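Local structure of nitronate monooxygenase family protein (Pseudomonas aeruginosa, 4QIT) at residues A[180-183]-A[184-188]; A[330-333]-A[334-338]. The protein uses FMN and molecular oxygen to catalyse the oxidative denitrification of alkyl nitronates, the toxin propionate 3-nitronate being its best substrate. The protein carries 1 engineered substitution. All blocks are in the same frame, centred on the assembly; numbering follows the deposited sequence.

Contact 1 of 2, residues A[180-183]-A[184-188]. With FMN (flavin mononucleotide), chain C; NIE (nitroethane), chain D.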
loop_
_atom_site.group_PDB
_atom_site.type_symbol
_atom_site.label_atom_id
_atom_site.label_comp_id
_atom_site.label_asym_id
_atom_site.label_seq_id
_atom_site.Cartn_x
_atom_site.Cartn_y
_atom_site.Cartn_z
ATOM N N VAL A 180 13.589 9.664 3.373
ATOM C CA VAL A 180 12.891 9.230 2.164
ATOM C C VAL A 180 11.830 8.232 2.596
ATOM O O VAL A 180 12.136 7.110 3.014
ATOM C CB VAL A 180 13.841 8.588 1.154
ATOM C CG1 VAL A 180 13.067 8.133 -0.077
ATOM C CG2 VAL A 180 14.957 9.568 0.757
ATOM N N ALA A 181 10.580 8.660 2.521
ATOM C CA ALA A 181 9.455 7.857 2.967
ATOM C C ALA A 181 9.061 6.912 1.851
ATOM O O ALA A 181 8.439 7.336 0.874
ATOM C CB ALA A 181 8.301 8.757 3.318
ATOM N N GLN A 182 9.407 5.637 1.997
ATOM C CA GLN A 182 9.114 4.653 0.963
ATOM C C GLN A 182 7.819 3.911 1.252
ATOM O O GLN A 182 7.747 3.093 2.186
ATOM C CB GLN A 182 10.259 3.654 0.831
ATOM C CG GLN A 182 10.102 2.744 -0.366
ATOM C CD GLN A 182 10.946 1.479 -0.261
ATOM O OE1 GLN A 182 10.838 0.743 0.713
ATOM N NE2 GLN A 182 11.774 1.214 -1.276
ATOM N N GLY A 183 6.814 4.166 0.423
ATOM C CA GLY A 183 5.527 3.502 0.548
ATOM C C GLY A 183 5.556 2.114 -0.074
ATOM O O GLY A 183 6.480 1.765 -0.833
ATOM N N ILE A 184 4.512 1.333 0.222
ATOM C CA ILE A 184 4.397 -0.030 -0.280
ATOM C C ILE A 184 4.397 -0.068 -1.815
ATOM O O ILE A 184 4.812 -1.059 -2.412
ATOM C CB ILE A 184 3.147 -0.761 0.312
ATOM C CG1 ILE A 184 3.273 -2.290 0.186
ATOM C CG2 ILE A 184 1.880 -0.292 -0.360
ATOM C CD1 ILE A 184 4.497 -2.880 0.827
ATOM N N GLU A 185 3.980 1.033 -2.435
ATOM C CA GLU A 185 3.952 1.154 -3.896
ATOM C C GLU A 185 5.317 1.002 -4.546
ATOM O O GLU A 185 5.411 0.652 -5.729
ATOM C CB GLU A 185 3.424 2.534 -4.295
ATOM C CG GLU A 185 1.919 2.722 -4.194
ATOM C CD GLU A 185 1.434 3.281 -2.869
ATOM O OE1 GLU A 185 2.043 3.011 -1.805
ATOM O OE2 GLU A 185 0.402 3.989 -2.887
ATOM N N ALA A 186 6.373 1.318 -3.799
ATOM C CA ALA A 186 7.699 1.469 -4.399
ATOM C C ALA A 186 8.206 0.218 -5.069
ATOM O O ALA A 186 7.971 -0.904 -4.598
ATOM C CB ALA A 186 8.704 1.934 -3.369
ATOM N N GLY A 187 8.935 0.420 -6.159
ATOM C CA GLY A 187 9.639 -0.666 -6.808
ATOM C C GLY A 187 10.957 -1.006 -6.135
ATOM O O GLY A 187 11.519 -0.210 -5.378
ATOM N N GLY A 188 11.480 -2.191 -6.433
ATOM C CA GLY A 188 12.775 -2.595 -5.905
ATOM C C GLY A 188 12.705 -3.017 -4.449
ATOM O O GLY A 188 11.630 -3.357 -3.934
HETATM N N1 FMN C . 16.680 2.110 -3.599
HETATM C C2 FMN C . 17.950 2.112 -3.037
HETATM O O2 FMN C . 18.116 2.639 -1.944
HETATM N N3 FMN C . 19.029 1.564 -3.693
HETATM C C4 FMN C . 18.827 0.973 -4.923
HETATM O O4 FMN C . 19.755 0.459 -5.540
HETATM C C4A FMN C . 17.561 0.958 -5.480
HETATM N N5 FMN C . 17.397 0.359 -6.701
HETATM C C5A FMN C . 16.163 0.337 -7.305
HETATM C C6 FMN C . 16.049 -0.268 -8.549
HETATM C C7 FMN C . 14.834 -0.305 -9.203
HETATM C C7M FMN C . 14.797 -0.957 -10.556
HETATM C C8 FMN C . 13.707 0.249 -8.596
HETATM C C8M FMN C . 12.375 0.198 -9.287
HETATM C C9 FMN C . 13.826 0.853 -7.338
HETATM C C9A FMN C . 15.061 0.906 -6.682
HETATM N N10 FMN C . 15.216 1.508 -5.432
HETATM C C10 FMN C . 16.472 1.524 -4.830
HETATM C "C1'" FMN C . 14.027 2.104 -4.722
HETATM C "C2'" FMN C . 13.857 3.591 -4.979
HETATM O "O2'" FMN C . 14.811 4.304 -4.234
HETATM C "C3'" FMN C . 12.478 4.068 -4.546
HETATM O "O3'" FMN C . 12.126 3.585 -3.267
HETATM C "C4'" FMN C . 11.472 3.525 -5.537
HETATM O "O4'" FMN C . 12.041 3.522 -6.834
HETATM C "C5'" FMN C . 10.256 4.435 -5.541
HETATM O "O5'" FMN C . 9.253 3.678 -6.147
HETATM P P FMN C . 8.793 3.949 -7.645
HETATM O O1P FMN C . 9.150 5.359 -8.034
HETATM O O2P FMN C . 7.323 3.666 -7.699
HETATM O O3P FMN C . 9.578 2.983 -8.470
HETATM N N3 NIE D . 16.695 -2.906 -5.801
HETATM C C1 NIE D . 18.123 -2.952 -3.906
HETATM C C2 NIE D . 18.057 -3.019 -5.416
HETATM O O4 NIE D . 16.000 -2.037 -5.282
HETATM O O5 NIE D . 16.095 -3.974 -6.404
#
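Gln182 lays its aliphatic stem against Ala186, CG of the glutamine meeting CB of the alanine at 3.4 Å. Beside this pair the backbone closes a type I turn from Gly183 to Ala186, in which Ala186 N donates to Gly183 O over 3.0 Å. The N-H points at the oxygen almost straight, at 167°. The small methyl of Ala186 suits this close fit, since its CB is also 3.3 Å from FMN O5'. The turn follows the sixth strand (178-182) of an eight-stranded TIM barrel, at the end where the cofactor sits. Gln182 has CG anti to its N (chi1 -171°), and the extended chain carries its amide to the ribityl group: NE2 donates to FMN O3' over 3.1 Å. NE2 also reaches Ser189 O, and OE1 accepts from Gly191 N, so three bonds fix the rotation of the buried amide. Further on, Gly187 N gives a longer bond of 3.3 Å to FMN O5', while the absence of a side chain lets the flavin's C8M methyl lie close. Gly188, whose positive phi suits glycine, brings its CA to 3.3 Å from O4 of nitroethane. The outer side of the turn packs more loosely against the inner one, though it too is buried. Ile184 turns its CB away from 180-183 and packs on Ile184 of the second subunit, an apolar residue for an apolar interface, and Glu185 bends at chi2 to place OE1 on Thr204 N of its own chain.

Contact 2 of 2, residues A[330-333]-A[334-338]. With FMN (flavin mononucleotide), chain C; NIE (nitroethane), chain D.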
loop_
_atom_site.group_PDB
_atom_site.type_symbol
_atom_site.label_atom_id
_atom_site.label_comp_id
_atom_site.label_asym_id
_atom_site.label_seq_id
_atom_site.Cartn_x
_atom_site.Cartn_y
_atom_site.Cartn_z
ATOM N N GLN A 330 13.359 -7.481 -12.774
ATOM C CA GLN A 330 12.704 -6.393 -13.487
ATOM C C GLN A 330 11.872 -5.613 -12.490
ATOM O O GLN A 330 10.650 -5.741 -12.424
ATOM C CB GLN A 330 11.880 -6.954 -14.657
ATOM C CG GLN A 330 12.802 -7.582 -15.725
ATOM C CD GLN A 330 12.084 -8.469 -16.722
ATOM O OE1 GLN A 330 10.977 -8.941 -16.479
ATOM N NE2 GLN A 330 12.734 -8.717 -17.860
ATOM N N TRP A 331 12.563 -4.817 -11.683
ATOM C CA TRP A 331 11.902 -4.086 -10.611
ATOM C C TRP A 331 10.973 -2.989 -11.153
ATOM O O TRP A 331 11.266 -2.332 -12.148
ATOM C CB TRP A 331 12.938 -3.478 -9.674
ATOM C CG TRP A 331 13.988 -4.441 -9.170
ATOM C CD1 TRP A 331 15.339 -4.331 -9.333
ATOM C CD2 TRP A 331 13.766 -5.652 -8.434
ATOM N NE1 TRP A 331 15.974 -5.398 -8.730
ATOM C CE2 TRP A 331 15.038 -6.214 -8.178
ATOM C CE3 TRP A 331 12.627 -6.307 -7.976
ATOM C CZ2 TRP A 331 15.183 -7.411 -7.466
ATOM C CZ3 TRP A 331 12.781 -7.503 -7.277
ATOM C CH2 TRP A 331 14.049 -8.033 -7.027
ATOM N N ALA A 332 9.847 -2.794 -10.475
ATOM C CA ALA A 332 8.858 -1.811 -10.881
ATOM C C ALA A 332 7.899 -1.551 -9.730
ATOM O O ALA A 332 7.545 -2.477 -9.002
ATOM C CB ALA A 332 8.091 -2.301 -12.114
ATOM N N GLY A 333 7.494 -0.290 -9.581
ATOM C CA GLY A 333 6.523 0.119 -8.577
ATOM C C GLY A 333 5.091 -0.058 -9.052
ATOM O O GLY A 333 4.839 -0.416 -10.215
ATOM N N GLN A 334 4.144 0.236 -8.170
ATOM C CA GLN A 334 2.739 -0.022 -8.467
ATOM C C GLN A 334 2.149 0.978 -9.465
ATOM O O GLN A 334 1.021 0.799 -9.916
ATOM C CB GLN A 334 1.914 -0.096 -7.179
ATOM C CG GLN A 334 2.230 -1.332 -6.339
ATOM C CD GLN A 334 1.379 -1.417 -5.087
ATOM O OE1 GLN A 334 0.971 -0.400 -4.533
ATOM N NE2 GLN A 334 1.082 -2.644 -4.649
ATOM N N GLY A 335 2.912 2.003 -9.834
ATOM C CA GLY A 335 2.512 2.894 -10.914
ATOM C C GLY A 335 3.086 2.505 -12.265
ATOM O O GLY A 335 3.051 3.316 -13.199
ATOM N N ALA A 336 3.590 1.276 -12.366
ATOM C CA ALA A 336 4.270 0.804 -13.579
ATOM C C ALA A 336 3.509 1.034 -14.879
ATOM O O ALA A 336 4.123 1.398 -15.892
ATOM C CB ALA A 336 4.642 -0.666 -13.450
ATOM N N ALA A 337 2.188 0.855 -14.857
ATOM C CA ALA A 337 1.402 1.006 -16.087
ATOM C C ALA A 337 1.409 2.433 -16.620
ATOM O O ALA A 337 1.018 2.676 -17.773
ATOM C CB ALA A 337 -0.031 0.518 -15.883
ATOM N N LEU A 338 1.874 3.373 -15.808
ATOM C CA LEU A 338 1.941 4.773 -16.220
ATOM C C LEU A 338 3.337 5.180 -16.706
ATOM O O LEU A 338 3.608 6.370 -16.929
ATOM C CB LEU A 338 1.510 5.682 -15.074
ATOM C CG LEU A 338 0.160 5.320 -14.453
ATOM C CD1 LEU A 338 -0.099 6.192 -13.223
ATOM C CD2 LEU A 338 -0.946 5.454 -15.474
HETATM N N1 FMN C . 16.680 2.110 -3.599
HETATM C C2 FMN C . 17.950 2.112 -3.037
HETATM O O2 FMN C . 18.116 2.639 -1.944
HETATM N N3 FMN C . 19.029 1.564 -3.693
HETATM C C4 FMN C . 18.827 0.973 -4.923
HETATM O O4 FMN C . 19.755 0.459 -5.540
HETATM C C4A FMN C . 17.561 0.958 -5.480
HETATM N N5 FMN C . 17.397 0.359 -6.701
HETATM C C5A FMN C . 16.163 0.337 -7.305
HETATM C C6 FMN C . 16.049 -0.268 -8.549
HETATM C C7 FMN C . 14.834 -0.305 -9.203
HETATM C C7M FMN C . 14.797 -0.957 -10.556
HETATM C C8 FMN C . 13.707 0.249 -8.596
HETATM C C8M FMN C . 12.375 0.198 -9.287
HETATM C C9 FMN C . 13.826 0.853 -7.338
HETATM C C9A FMN C . 15.061 0.906 -6.682
HETATM N N10 FMN C . 15.216 1.508 -5.432
HETATM C C10 FMN C . 16.472 1.524 -4.830
HETATM C "C1'" FMN C . 14.027 2.104 -4.722
HETATM C "C2'" FMN C . 13.857 3.591 -4.979
HETATM O "O2'" FMN C . 14.811 4.304 -4.234
HETATM C "C3'" FMN C . 12.478 4.068 -4.546
HETATM O "O3'" FMN C . 12.126 3.585 -3.267
HETATM C "C4'" FMN C . 11.472 3.525 -5.537
HETATM O "O4'" FMN C . 12.041 3.522 -6.834
HETATM C "C5'" FMN C . 10.256 4.435 -5.541
HETATM O "O5'" FMN C . 9.253 3.678 -6.147
HETATM P P FMN C . 8.793 3.949 -7.645
HETATM O O1P FMN C . 9.150 5.359 -8.034
HETATM O O2P FMN C . 7.323 3.666 -7.699
HETATM O O3P FMN C . 9.578 2.983 -8.470
HETATM N N3 NIE D . 16.695 -2.906 -5.801
HETATM C C1 NIE D . 18.123 -2.952 -3.906
HETATM C C2 NIE D . 18.057 -3.019 -5.416
HETATM O O4 NIE D . 16.000 -2.037 -5.282
HETATM O O5 NIE D . 16.095 -3.974 -6.404
#
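The type I turn from Gly333 to Ala336, in the long loop between helices 307-320 and 344-355, is closed by Ala336 N donating to Gly333 O over 3.0 Å. This bond is bent, with 137° at the hydrogen. Ala336 folds its CB back to 3.3 Å from the same Gly333 O, and meets the CB of Ala332 at 4.0 Å. Alanine suits both places, since two small methyls can meet across the base of the turn. A 3-10 segment continues from here, with Leu338 N bonded to Gly335 O. The loop lies against the FMN site of the TIM barrel, where it reaches both the phosphate and the flavin. Gly333, having no side chain, passes its CA within 3.7 Å of phosphate oxygen O2P of FMN. Its N donates to Thr246 OG1, a hydroxyl that is itself hydrogen-bonded to FMN, so backbone and cofactor share one anchor. Just before the turn, Trp331 meets the dimethylbenzene edge of the flavin: CB comes to 3.3 Å from the methyl C7M, which lies at the indole edge, in its plane. With CG beside the backbone N (chi1 -51°) the indole runs from CB away from the flavin, and O5 of nitroethane lies over one of its faces. The distance from O5 to NE1, 2.7 Å, is very short for an atom above a ring, and its exact value is doubtful. On the outer side Gln334 extends (chi2 -178°) into the dimer interface. Its amide is suited to meeting backbone there, with OE1 accepting from Gly203 N and NE2 donating to Ala201 O, both of the second subunit.

In the fold
Read from the N terminus, the chain finishes the sixth barrel strand, 178-182, and closes contact 1 at once as a tight turn before strand 188-189. It then completes the barrel with strands 219-222 and 241-244, and only after helix 307-320 does it close contact 2. The two local turns are therefore in series, neither enclosing nor crossing the other. In space they are neighbours, their centres about 11 Å apart, joined by a probable hydrogen bond of 2.8 Å from Gln334 N to Glu185 O. Arg284, on strand 283-285, bonds to both stretches, tying the barrel strand's turn to the late loop. Both contacts also border FMN, nitroethane and the second subunit.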